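Local coordinates for protein Blo t 1 allergen (Blomia tropicalis, PDB 5JT8) that is a mite allergen of the papain family, carrying an inhibitory propeptide domain and probably acting as a cysteine protease once that propeptide is removed, at residues S112-F117 against V286-V291; F117-K122 against Y242-H247; D295-R300 against V315-N320. All blocks are in the same frame, centred on the assembly; numbering follows the deposited sequence.

Contact 1: S112-F117 against V286-V291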
loop_
_atom_site.group_PDB
_atom_site.type_symbol
_atom_site.label_atom_id
_atom_site.label_comp_id
_atom_site.label_asym_id
_atom_site.label_seq_id
_atom_site.Cartn_x
_atom_site.Cartn_y
_atom_site.Cartn_z
ATOM N N SER A 112 6.211 5.975 -27.329
ATOM C CA SER A 112 4.854 6.321 -26.934
ATOM C C SER A 112 4.349 5.264 -25.970
ATOM O O SER A 112 4.833 4.134 -25.971
ATOM C CB SER A 112 3.934 6.422 -28.153
ATOM O OG SER A 112 4.051 5.264 -28.963
ATOM N N LEU A 113 3.382 5.631 -25.144
ATOM C CA LEU A 113 2.852 4.708 -24.155
ATOM C C LEU A 113 1.447 4.265 -24.550
ATOM O O LEU A 113 0.665 5.065 -25.056
ATOM C CB LEU A 113 2.839 5.357 -22.768
ATOM C CG LEU A 113 4.214 5.752 -22.219
ATOM C CD1 LEU A 113 4.121 6.658 -20.993
ATOM C CD2 LEU A 113 5.017 4.505 -21.900
ATOM N N PRO A 114 1.126 2.984 -24.316
ATOM C CA PRO A 114 -0.232 2.534 -24.610
ATOM C C PRO A 114 -1.212 3.246 -23.692
ATOM O O PRO A 114 -0.842 3.613 -22.568
ATOM C CB PRO A 114 -0.181 1.029 -24.335
ATOM C CG PRO A 114 1.028 0.817 -23.496
ATOM C CD PRO A 114 1.993 1.905 -23.808
ATOM N N GLN A 115 -2.424 3.469 -24.180
ATOM C CA GLN A 115 -3.446 4.163 -23.406
ATOM C C GLN A 115 -3.804 3.361 -22.155
ATOM O O GLN A 115 -4.036 3.937 -21.096
ATOM C CB GLN A 115 -4.707 4.416 -24.255
ATOM C CG GLN A 115 -5.799 5.193 -23.498
ATOM C CD GLN A 115 -6.949 5.679 -24.386
ATOM O OE1 GLN A 115 -7.651 4.880 -25.008
ATOM N NE2 GLN A 115 -7.154 6.996 -24.427
ATOM N N ASN A 116 -3.852 2.037 -22.280
ATOM C CA ASN A 116 -4.165 1.170 -21.137
ATOM C C ASN A 116 -3.086 0.137 -20.914
ATOM O O ASN A 116 -2.547 -0.430 -21.859
ATOM C CB ASN A 116 -5.505 0.443 -21.329
ATOM C CG ASN A 116 -6.657 1.390 -21.567
ATOM O OD1 ASN A 116 -7.140 2.050 -20.646
ATOM N ND2 ASN A 116 -7.112 1.459 -22.808
ATOM N N PHE A 117 -2.789 -0.127 -19.655
ATOM C CA PHE A 117 -1.820 -1.144 -19.292
ATOM C C PHE A 117 -2.214 -1.657 -17.906
ATOM O O PHE A 117 -2.402 -0.878 -16.987
ATOM C CB PHE A 117 -0.396 -0.571 -19.304
ATOM C CG PHE A 117 0.686 -1.611 -19.184
ATOM C CD1 PHE A 117 1.057 -2.114 -17.945
ATOM C CD2 PHE A 117 1.341 -2.082 -20.314
ATOM C CE1 PHE A 117 2.058 -3.073 -17.834
ATOM C CE2 PHE A 117 2.340 -3.041 -20.212
ATOM C CZ PHE A 117 2.700 -3.535 -18.970
ATOM N N VAL A 286 -0.186 -1.052 -10.367
ATOM C CA VAL A 286 -0.060 -2.194 -11.248
ATOM C C VAL A 286 -0.437 -1.830 -12.673
ATOM O O VAL A 286 -0.409 -2.672 -13.553
ATOM C CB VAL A 286 -0.934 -3.379 -10.799
ATOM C CG1 VAL A 286 -0.495 -3.894 -9.420
ATOM C CG2 VAL A 286 -2.401 -3.006 -10.823
ATOM N N GLY A 287 -0.796 -0.571 -12.892
ATOM C CA GLY A 287 -1.120 -0.119 -14.232
ATOM C C GLY A 287 -1.918 1.163 -14.327
ATOM O O GLY A 287 -2.043 1.926 -13.367
ATOM N N TRP A 288 -2.477 1.395 -15.504
ATOM C CA TRP A 288 -3.237 2.603 -15.750
ATOM C C TRP A 288 -4.209 2.383 -16.872
ATOM O O TRP A 288 -4.099 1.411 -17.621
ATOM C CB TRP A 288 -2.306 3.757 -16.097
ATOM C CG TRP A 288 -1.657 3.591 -17.442
ATOM C CD1 TRP A 288 -2.154 3.990 -18.644
ATOM C CD2 TRP A 288 -0.395 2.973 -17.715
ATOM N NE1 TRP A 288 -1.277 3.669 -19.655
ATOM C CE2 TRP A 288 -0.185 3.053 -19.110
ATOM C CE3 TRP A 288 0.588 2.381 -16.917
ATOM C CZ2 TRP A 288 0.969 2.566 -19.723
ATOM C CZ3 TRP A 288 1.727 1.889 -17.526
ATOM C CH2 TRP A 288 1.904 1.982 -18.919
ATOM N N GLY A 289 -5.149 3.311 -16.994
ATOM C CA GLY A 289 -6.160 3.243 -18.013
ATOM C C GLY A 289 -6.880 4.566 -18.134
ATOM O O GLY A 289 -6.581 5.514 -17.410
ATOM N N THR A 290 -7.824 4.612 -19.067
ATOM C CA THR A 290 -8.664 5.771 -19.312
ATOM C C THR A 290 -10.090 5.313 -19.430
ATOM O O THR A 290 -10.381 4.430 -20.230
ATOM C CB THR A 290 -8.288 6.505 -20.616
ATOM O OG1 THR A 290 -6.915 6.899 -20.575
ATOM C CG2 THR A 290 -9.166 7.735 -20.804
ATOM N N VAL A 291 -10.992 5.901 -18.651
ATOM C CA VAL A 291 -12.403 5.581 -18.804
ATOM C C VAL A 291 -13.188 6.860 -19.088
ATOM O O VAL A 291 -13.274 7.760 -18.254
ATOM C CB VAL A 291 -12.980 4.823 -17.572
ATOM C CG1 VAL A 291 -12.661 5.527 -16.267
ATOM C CG2 VAL A 291 -14.491 4.586 -17.733
HETATM O O HOH W 1 -4.628 6.311 -20.018
#

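Contact 2: F117-K122 against Y242-H247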
loop_
_atom_site.group_PDB
_atom_site.type_symbol
_atom_site.label_atom_id
_atom_site.label_comp_id
_atom_site.label_asym_id
_atom_site.label_seq_id
_atom_site.Cartn_x
_atom_site.Cartn_y
_atom_site.Cartn_z
ATOM N N PHE A 117 -2.789 -0.127 -19.655
ATOM C CA PHE A 117 -1.820 -1.144 -19.292
ATOM C C PHE A 117 -2.214 -1.657 -17.906
ATOM O O PHE A 117 -2.402 -0.878 -16.987
ATOM C CB PHE A 117 -0.396 -0.571 -19.304
ATOM C CG PHE A 117 0.686 -1.611 -19.184
ATOM C CD1 PHE A 117 1.057 -2.114 -17.945
ATOM C CD2 PHE A 117 1.341 -2.082 -20.314
ATOM C CE1 PHE A 117 2.058 -3.073 -17.834
ATOM C CE2 PHE A 117 2.340 -3.041 -20.212
ATOM C CZ PHE A 117 2.700 -3.535 -18.970
ATOM N N ASP A 118 -2.356 -2.967 -17.771
ATOM C CA ASP A 118 -2.834 -3.560 -16.528
ATOM C C ASP A 118 -2.083 -4.873 -16.279
ATOM O O ASP A 118 -2.361 -5.872 -16.934
ATOM C CB ASP A 118 -4.357 -3.791 -16.612
ATOM C CG ASP A 118 -4.987 -4.163 -15.273
ATOM O OD1 ASP A 118 -4.250 -4.488 -14.325
ATOM O OD2 ASP A 118 -6.227 -4.129 -15.172
ATOM N N TRP A 119 -1.129 -4.879 -15.349
ATOM C CA TRP A 119 -0.407 -6.116 -15.050
ATOM C C TRP A 119 -1.341 -7.252 -14.602
ATOM O O TRP A 119 -1.010 -8.426 -14.779
ATOM C CB TRP A 119 0.672 -5.883 -13.990
ATOM C CG TRP A 119 1.936 -5.352 -14.552
ATOM C CD1 TRP A 119 2.490 -4.116 -14.312
ATOM C CD2 TRP A 119 2.826 -6.020 -15.457
ATOM N NE1 TRP A 119 3.664 -3.984 -15.013
ATOM C CE2 TRP A 119 3.895 -5.134 -15.724
ATOM C CE3 TRP A 119 2.812 -7.275 -16.087
ATOM C CZ2 TRP A 119 4.950 -5.463 -16.574
ATOM C CZ3 TRP A 119 3.855 -7.603 -16.941
ATOM C CH2 TRP A 119 4.911 -6.695 -17.184
ATOM N N ARG A 120 -2.513 -6.920 -14.058
ATOM C CA ARG A 120 -3.484 -7.961 -13.685
ATOM C C ARG A 120 -3.931 -8.807 -14.882
ATOM O O ARG A 120 -4.414 -9.932 -14.720
ATOM C CB ARG A 120 -4.728 -7.355 -13.041
ATOM C CG ARG A 120 -4.505 -6.594 -11.744
ATOM C CD ARG A 120 -5.821 -5.971 -11.268
ATOM N NE ARG A 120 -6.329 -5.002 -12.237
ATOM C CZ ARG A 120 -7.413 -4.252 -12.063
ATOM N NH1 ARG A 120 -8.119 -4.353 -10.944
ATOM N NH2 ARG A 120 -7.792 -3.390 -13.011
ATOM N N GLN A 121 -3.785 -8.254 -16.082
ATOM C CA GLN A 121 -4.206 -8.950 -17.288
ATOM C C GLN A 121 -3.029 -9.543 -18.030
ATOM O O GLN A 121 -3.210 -10.415 -18.867
ATOM C CB GLN A 121 -4.987 -8.013 -18.219
ATOM C CG GLN A 121 -6.446 -7.860 -17.812
ATOM C CD GLN A 121 -7.146 -6.736 -18.535
ATOM O OE1 GLN A 121 -7.162 -6.687 -19.765
ATOM N NE2 GLN A 121 -7.739 -5.822 -17.775
ATOM N N LYS A 122 -1.825 -9.068 -17.730
ATOM C CA LYS A 122 -0.636 -9.551 -18.429
ATOM C C LYS A 122 0.031 -10.698 -17.664
ATOM O O LYS A 122 0.917 -11.391 -18.174
ATOM C CB LYS A 122 0.366 -8.407 -18.640
ATOM C CG LYS A 122 -0.257 -7.114 -19.144
ATOM C CD LYS A 122 0.724 -6.310 -19.976
ATOM C CE LYS A 122 0.921 -6.945 -21.352
ATOM N NZ LYS A 122 1.814 -6.136 -22.236
ATOM N N TYR A 242 6.020 4.446 -17.764
ATOM C CA TYR A 242 7.102 3.729 -18.411
ATOM C C TYR A 242 7.849 2.760 -17.465
ATOM O O TYR A 242 8.197 1.633 -17.854
ATOM C CB TYR A 242 8.094 4.707 -19.011
ATOM C CG TYR A 242 8.995 3.981 -19.945
ATOM C CD1 TYR A 242 8.523 3.533 -21.174
ATOM C CD2 TYR A 242 10.292 3.661 -19.573
ATOM C CE1 TYR A 242 9.337 2.818 -22.028
ATOM C CE2 TYR A 242 11.118 2.962 -20.413
ATOM C CZ TYR A 242 10.642 2.549 -21.642
ATOM O OH TYR A 242 11.472 1.851 -22.484
ATOM N N THR A 243 8.123 3.218 -16.244
ATOM C CA THR A 243 8.762 2.362 -15.232
ATOM C C THR A 243 7.923 1.115 -14.976
ATOM O O THR A 243 8.443 0.001 -14.924
ATOM C CB THR A 243 8.985 3.138 -13.924
ATOM O OG1 THR A 243 9.888 4.224 -14.181
ATOM C CG2 THR A 243 9.536 2.217 -12.796
ATOM N N ILE A 244 6.611 1.306 -14.869
ATOM C CA ILE A 244 5.689 0.198 -14.651
ATOM C C ILE A 244 5.727 -0.761 -15.824
ATOM O O ILE A 244 5.747 -1.979 -15.640
ATOM C CB ILE A 244 4.261 0.706 -14.433
ATOM C CG1 ILE A 244 4.159 1.359 -13.049
ATOM C CG2 ILE A 244 3.243 -0.434 -14.591
ATOM C CD1 ILE A 244 2.883 2.189 -12.859
ATOM N N GLN A 245 5.746 -0.207 -17.032
ATOM C CA GLN A 245 5.820 -1.024 -18.231
ATOM C C GLN A 245 7.128 -1.833 -18.314
ATOM O O GLN A 245 7.096 -3.019 -18.658
ATOM C CB GLN A 245 5.676 -0.159 -19.486
ATOM C CG GLN A 245 5.605 -0.992 -20.770
ATOM C CD GLN A 245 5.425 -0.163 -22.049
ATOM O OE1 GLN A 245 4.643 -0.526 -22.922
ATOM N NE2 GLN A 245 6.173 0.918 -22.168
ATOM N N GLN A 246 8.266 -1.199 -18.009
ATOM C CA GLN A 246 9.560 -1.857 -18.182
ATOM C C GLN A 246 10.079 -2.606 -16.949
ATOM O O GLN A 246 10.893 -3.534 -17.082
ATOM C CB GLN A 246 10.629 -0.848 -18.619
ATOM C CG GLN A 246 10.497 -0.332 -20.054
ATOM C CD GLN A 246 9.785 -1.292 -21.018
ATOM O OE1 GLN A 246 8.737 -0.954 -21.571
ATOM N NE2 GLN A 246 10.364 -2.477 -21.241
ATOM N N HIS A 247 9.650 -2.215 -15.757
ATOM C CA HIS A 247 10.180 -2.889 -14.566
ATOM C C HIS A 247 9.124 -3.604 -13.717
ATOM O O HIS A 247 9.466 -4.207 -12.706
ATOM C CB HIS A 247 10.961 -1.883 -13.713
ATOM C CG HIS A 247 12.089 -1.238 -14.453
ATOM N ND1 HIS A 247 13.264 -1.897 -14.729
ATOM C CD2 HIS A 247 12.205 -0.009 -15.014
ATOM C CE1 HIS A 247 14.067 -1.097 -15.410
ATOM N NE2 HIS A 247 13.449 0.056 -15.595
#

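Contact 3: D295-R300 against V315-N320. With NO3 (nitrate ion), chain J.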
loop_
_atom_site.group_PDB
_atom_site.type_symbol
_atom_site.label_atom_id
_atom_site.label_comp_id
_atom_site.label_asym_id
_atom_site.label_seq_id
_atom_site.Cartn_x
_atom_site.Cartn_y
_atom_site.Cartn_z
ATOM N N ASP A 295 -8.297 9.791 -17.114
ATOM C CA ASP A 295 -7.099 8.977 -16.910
ATOM C C ASP A 295 -6.934 8.569 -15.434
ATOM O O ASP A 295 -7.047 9.410 -14.545
ATOM C CB ASP A 295 -5.850 9.726 -17.385
ATOM C CG ASP A 295 -5.892 10.042 -18.881
ATOM O OD1 ASP A 295 -6.668 9.387 -19.593
ATOM O OD2 ASP A 295 -5.147 10.926 -19.346
ATOM N N TYR A 296 -6.675 7.289 -15.175
ATOM C CA TYR A 296 -6.533 6.819 -13.799
ATOM C C TYR A 296 -5.365 5.870 -13.600
ATOM O O TYR A 296 -4.835 5.299 -14.548
ATOM C CB TYR A 296 -7.820 6.130 -13.324
ATOM C CG TYR A 296 -8.186 4.909 -14.132
ATOM C CD1 TYR A 296 -7.656 3.650 -13.827
ATOM C CD2 TYR A 296 -9.050 5.015 -15.218
ATOM C CE1 TYR A 296 -8.002 2.516 -14.586
ATOM C CE2 TYR A 296 -9.387 3.909 -15.981
ATOM C CZ TYR A 296 -8.866 2.657 -15.663
ATOM O OH TYR A 296 -9.225 1.561 -16.435
ATOM N N TRP A 297 -4.979 5.730 -12.343
ATOM C CA TRP A 297 -4.003 4.752 -11.905
ATOM C C TRP A 297 -4.728 3.515 -11.383
ATOM O O TRP A 297 -5.816 3.630 -10.818
ATOM C CB TRP A 297 -3.141 5.314 -10.784
ATOM C CG TRP A 297 -2.250 6.440 -11.140
ATOM C CD1 TRP A 297 -2.333 7.725 -10.696
ATOM C CD2 TRP A 297 -1.098 6.376 -11.979
ATOM N NE1 TRP A 297 -1.313 8.478 -11.233
ATOM C CE2 TRP A 297 -0.542 7.670 -12.025
ATOM C CE3 TRP A 297 -0.493 5.354 -12.713
ATOM C CZ2 TRP A 297 0.604 7.956 -12.746
ATOM C CZ3 TRP A 297 0.641 5.650 -13.448
ATOM C CH2 TRP A 297 1.177 6.932 -13.448
ATOM N N ILE A 298 -4.127 2.344 -11.535
ATOM C CA ILE A 298 -4.647 1.156 -10.849
ATOM C C ILE A 298 -3.792 0.837 -9.624
ATOM O O ILE A 298 -2.591 0.548 -9.731
ATOM C CB ILE A 298 -4.699 -0.069 -11.760
ATOM C CG1 ILE A 298 -5.378 0.281 -13.096
ATOM C CG2 ILE A 298 -5.414 -1.213 -11.047
ATOM C CD1 ILE A 298 -5.243 -0.805 -14.170
ATOM N N ILE A 299 -4.421 0.906 -8.456
ATOM C CA ILE A 299 -3.725 0.748 -7.183
ATOM C C ILE A 299 -4.034 -0.579 -6.520
ATOM O O ILE A 299 -5.195 -0.904 -6.260
ATOM C CB ILE A 299 -4.087 1.898 -6.226
ATOM C CG1 ILE A 299 -3.412 3.188 -6.701
ATOM C CG2 ILE A 299 -3.658 1.585 -4.792
ATOM C CD1 ILE A 299 -3.709 4.385 -5.822
ATOM N N ARG A 300 -2.994 -1.360 -6.260
ATOM C CA ARG A 300 -3.159 -2.565 -5.447
ATOM C C ARG A 300 -2.927 -2.242 -3.978
ATOM O O ARG A 300 -1.811 -1.864 -3.579
ATOM C CB ARG A 300 -2.200 -3.666 -5.884
ATOM C CG ARG A 300 -2.144 -4.841 -4.925
ATOM C CD ARG A 300 -1.138 -5.861 -5.402
ATOM N NE ARG A 300 -0.910 -6.915 -4.415
ATOM C CZ ARG A 300 -1.412 -8.142 -4.502
ATOM N NH1 ARG A 300 -2.189 -8.485 -5.525
ATOM N NH2 ARG A 300 -1.141 -9.028 -3.561
ATOM N N VAL A 315 -7.466 5.832 -9.004
ATOM C CA VAL A 315 -7.278 7.252 -8.734
ATOM C C VAL A 315 -6.860 7.994 -9.992
ATOM O O VAL A 315 -5.972 7.551 -10.710
ATOM C CB VAL A 315 -6.196 7.511 -7.634
ATOM C CG1 VAL A 315 -5.974 9.025 -7.440
ATOM C CG2 VAL A 315 -6.592 6.875 -6.334
ATOM N N GLU A 316 -7.484 9.140 -10.229
ATOM C CA GLU A 316 -7.179 9.967 -11.384
ATOM C C GLU A 316 -5.684 10.323 -11.485
ATOM O O GLU A 316 -5.045 10.649 -10.486
ATOM C CB GLU A 316 -8.029 11.237 -11.322
ATOM C CG GLU A 316 -7.760 12.260 -12.380
ATOM C CD GLU A 316 -8.640 13.505 -12.205
ATOM O OE1 GLU A 316 -8.543 14.191 -11.147
ATOM O OE2 GLU A 316 -9.435 13.779 -13.128
ATOM N N ARG A 317 -5.141 10.238 -12.696
ATOM C CA ARG A 317 -3.768 10.663 -12.974
ATOM C C ARG A 317 -3.690 12.172 -13.214
ATOM O O ARG A 317 -4.708 12.870 -13.190
ATOM C CB ARG A 317 -3.215 9.944 -14.206
ATOM C CG ARG A 317 -3.313 8.438 -14.172
ATOM C CD ARG A 317 -2.249 7.785 -15.085
ATOM N NE ARG A 317 -2.256 8.289 -16.462
ATOM C CZ ARG A 317 -3.031 7.798 -17.424
ATOM N NH1 ARG A 317 -3.867 6.807 -17.157
ATOM N NH2 ARG A 317 -2.982 8.307 -18.648
ATOM N N GLY A 318 -2.475 12.668 -13.431
ATOM C CA GLY A 318 -2.291 14.022 -13.939
ATOM C C GLY A 318 -2.146 15.122 -12.901
ATOM O O GLY A 318 -1.976 16.290 -13.256
ATOM N N HIS A 319 -2.193 14.769 -11.622
ATOM C CA HIS A 319 -2.219 15.799 -10.585
ATOM C C HIS A 319 -1.472 15.452 -9.309
ATOM O O HIS A 319 -1.674 16.130 -8.290
ATOM C CB HIS A 319 -3.663 16.130 -10.205
ATOM C CG HIS A 319 -4.493 16.591 -11.355
ATOM N ND1 HIS A 319 -4.428 17.875 -11.847
ATOM C CD2 HIS A 319 -5.379 15.931 -12.135
ATOM C CE1 HIS A 319 -5.252 17.993 -12.873
ATOM N NE2 HIS A 319 -5.850 16.830 -13.062
ATOM N N ASN A 320 -0.624 14.432 -9.363
ATOM C CA ASN A 320 0.033 13.921 -8.164
ATOM C C ASN A 320 -0.976 13.802 -7.047
ATOM O O ASN A 320 -0.735 14.240 -5.925
ATOM C CB ASN A 320 1.201 14.827 -7.718
ATOM C CG ASN A 320 1.995 14.214 -6.560
ATOM O OD1 ASN A 320 1.919 12.999 -6.318
ATOM N ND2 ASN A 320 2.730 15.052 -5.825
HETATM N N NO3 J . -2.911 20.517 -10.520
HETATM O O1 NO3 J . -3.962 20.946 -11.084
HETATM O O2 NO3 J . -2.373 21.197 -9.600
HETATM O O3 NO3 J . -2.401 19.411 -10.872
#

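Contact 1: S112-F117 against V286-V291
Phe-117 and Trp-288 form an antiparallel hydrogen-bonded pair, which adds the short strand 117-118 to strand 281-291 of the beta-rich (R) domain of a papain-like protease. Two backbone bonds make the bridge: Phe-117 N gives an almost straight bond (178°) to Trp-288 O at 2.9 Å, and Trp-288 N gives one of 2.7 Å to Phe-117 O. Beyond the bridge, side chains continue the polar pairing. The indole of Trp-288 is a donor as well as a platform: NE1 reaches Pro-114 O at 2.9 Å, with that oxygen in the plane of the ring. Two residues along the strand, Thr-290 N donates to Asn-116 OD1 at 3.1 Å, an amide side chain standing in for a backbone carbonyl where regular pairing stops.

Apolar contacts gather on the same indole. With CG between its backbone N and carbonyl carbon (chi1 70°), Trp-288 folds back over the incoming chain. Phe-117 CB sits 3.4 Å from the centroid of the six-membered ring, a CH-pi contact over the face. The Phe-117 ring lies nearly parallel to the indole but slid aside, so the two barely overlap. Pro-114 CG touches the rim at CZ2, the two side chains crossing at about a right angle.

At the outer end, the extended chain of Gln-115 passes across Thr-290. There Gln-115 CG comes to 3.6 Å from Thr-290 OG1, a hydroxyl that is hydrogen-bonded to Asp-295 OD1.

Contact 2: F117-K122 against Y242-H247
Phe-117 lays one face of its ring over Gln-245 CA, while its CE2 meets Gln-245 CG at 3.9 Å. The contact joins strand 117-118 and the first residue of the weakly bonded, N-capped helical turn 119-122 to the last turn of helix 237-247 in a papain-like protease. Gln-245 runs extended across the phenyl at about a right angle, its amide plane nearly perpendicular to the ring. Ile-244 meets the same ring through CG2, 4.3 Å from Phe-117 CD1.

Trp-119 takes hold of the helix with both polar and apolar atoms. Its CG lies anti to the carbonyl carbon (chi1 -83°), which sends the indole toward the helix. NE1 donates to Ile-244 O at 3.0 Å; the oxygen lies in the indole plane, but the donor stands well above the carbonyl plane, 45° out of it. Beside this bond Ile-244 CG2 packs 3.8 Å from Trp-119 CD1, the two side chains sliding past each other in opposite directions. The two aromatics meet edge-to-face: Phe-117 CE1 lies over a face of the Trp-119 indole, and Trp-119 CD1 is near the plane of the Phe-117 ring.

Asp-118, whose side chain starts away from helix 237-247, is the N-cap of the turn: OD1 accepts from Arg-120 N and also from Arg-120 NE. The guanidinium grips the carboxylate side-on, and the salt bridge closes with Arg-120 NH2 2.8 Å from Asp-118 OD2.

Contact 3: D295-R300 against V315-N320
Val-315 O accepts the hydrogen of Trp-297 N in a short, nearly straight bond of 2.6 Å, and Tyr-296 CA adds a CA-H...O contact to the same oxygen. The return bond, Val-315 N to Trp-297 O, is longer at 3.3 Å. Past this pair Tyr-296 faces Glu-316 in a non-hydrogen-bonded position where the side chains diverge, and Arg-317 N then donates to Asp-295 O at 2.8 Å.

Arg-317 does most of the side-chain work. Its aliphatic part lies over one face of the Trp-297 indole: CG makes a CH-pi contact 3.5 Å from the centroid of the five-membered ring, and CD sits over the middle of the ring system. A bend at chi3 (-53°) then turns the guanidinium steeply away from the indole plane and onto Asp-295. Residues 295-300 and 315-316 are in the strands of the beta hairpin 294-300 and 312-316, part of the sheet of the papain-like protease domain; Arg-317 begins the loop that follows. Here the guanidinium and the Asp-295 carboxylate stack almost parallel, planes 5° apart. Arg-317 NH2 is 3.5 Å from Asp-295 OD2, yet no N-H points at that oxygen, so the attraction is one of charge alone. Arg-317 NH1 instead bonds to Tyr-296 O at 3.2 Å, near the guanidinium plane, and weakly to Gly-289 O; Asp-295 OD1 is hydrogen-bonded to Thr-290 OG1.

On the Trp-297 and Val-315 face, Ile-299 CD1 packs against Val-315 CG2. Beyond the hairpin, His-319 ND1 donates to O3 of a nitrate ion at 2.7 Å; the ion, probably from the crystallisation liquor, is also bonded by Asn-275 ND2.

How the contacts relate
All three contacts lie in the papain-like protease part of the chain and reach one mixed sheet. Their centres are about 9 Å apart for contacts 1 and 2, 10 Å for contacts 1 and 3, and 14 Å for contacts 2 and 3. Contact 2 is nested in the long loop that contact 1 closes and shares Phe-117 with it; contact 3 follows later in sequence as a local hairpin. Strand 281-291 stands between strands 117-118 and 294-300, while helix 237-247 packs alongside, Ile-244 touching Trp-297. Residues near the start of the protease part are thus held by a strand and a helix from its later part, building one beta-rich domain, as in papain relatives.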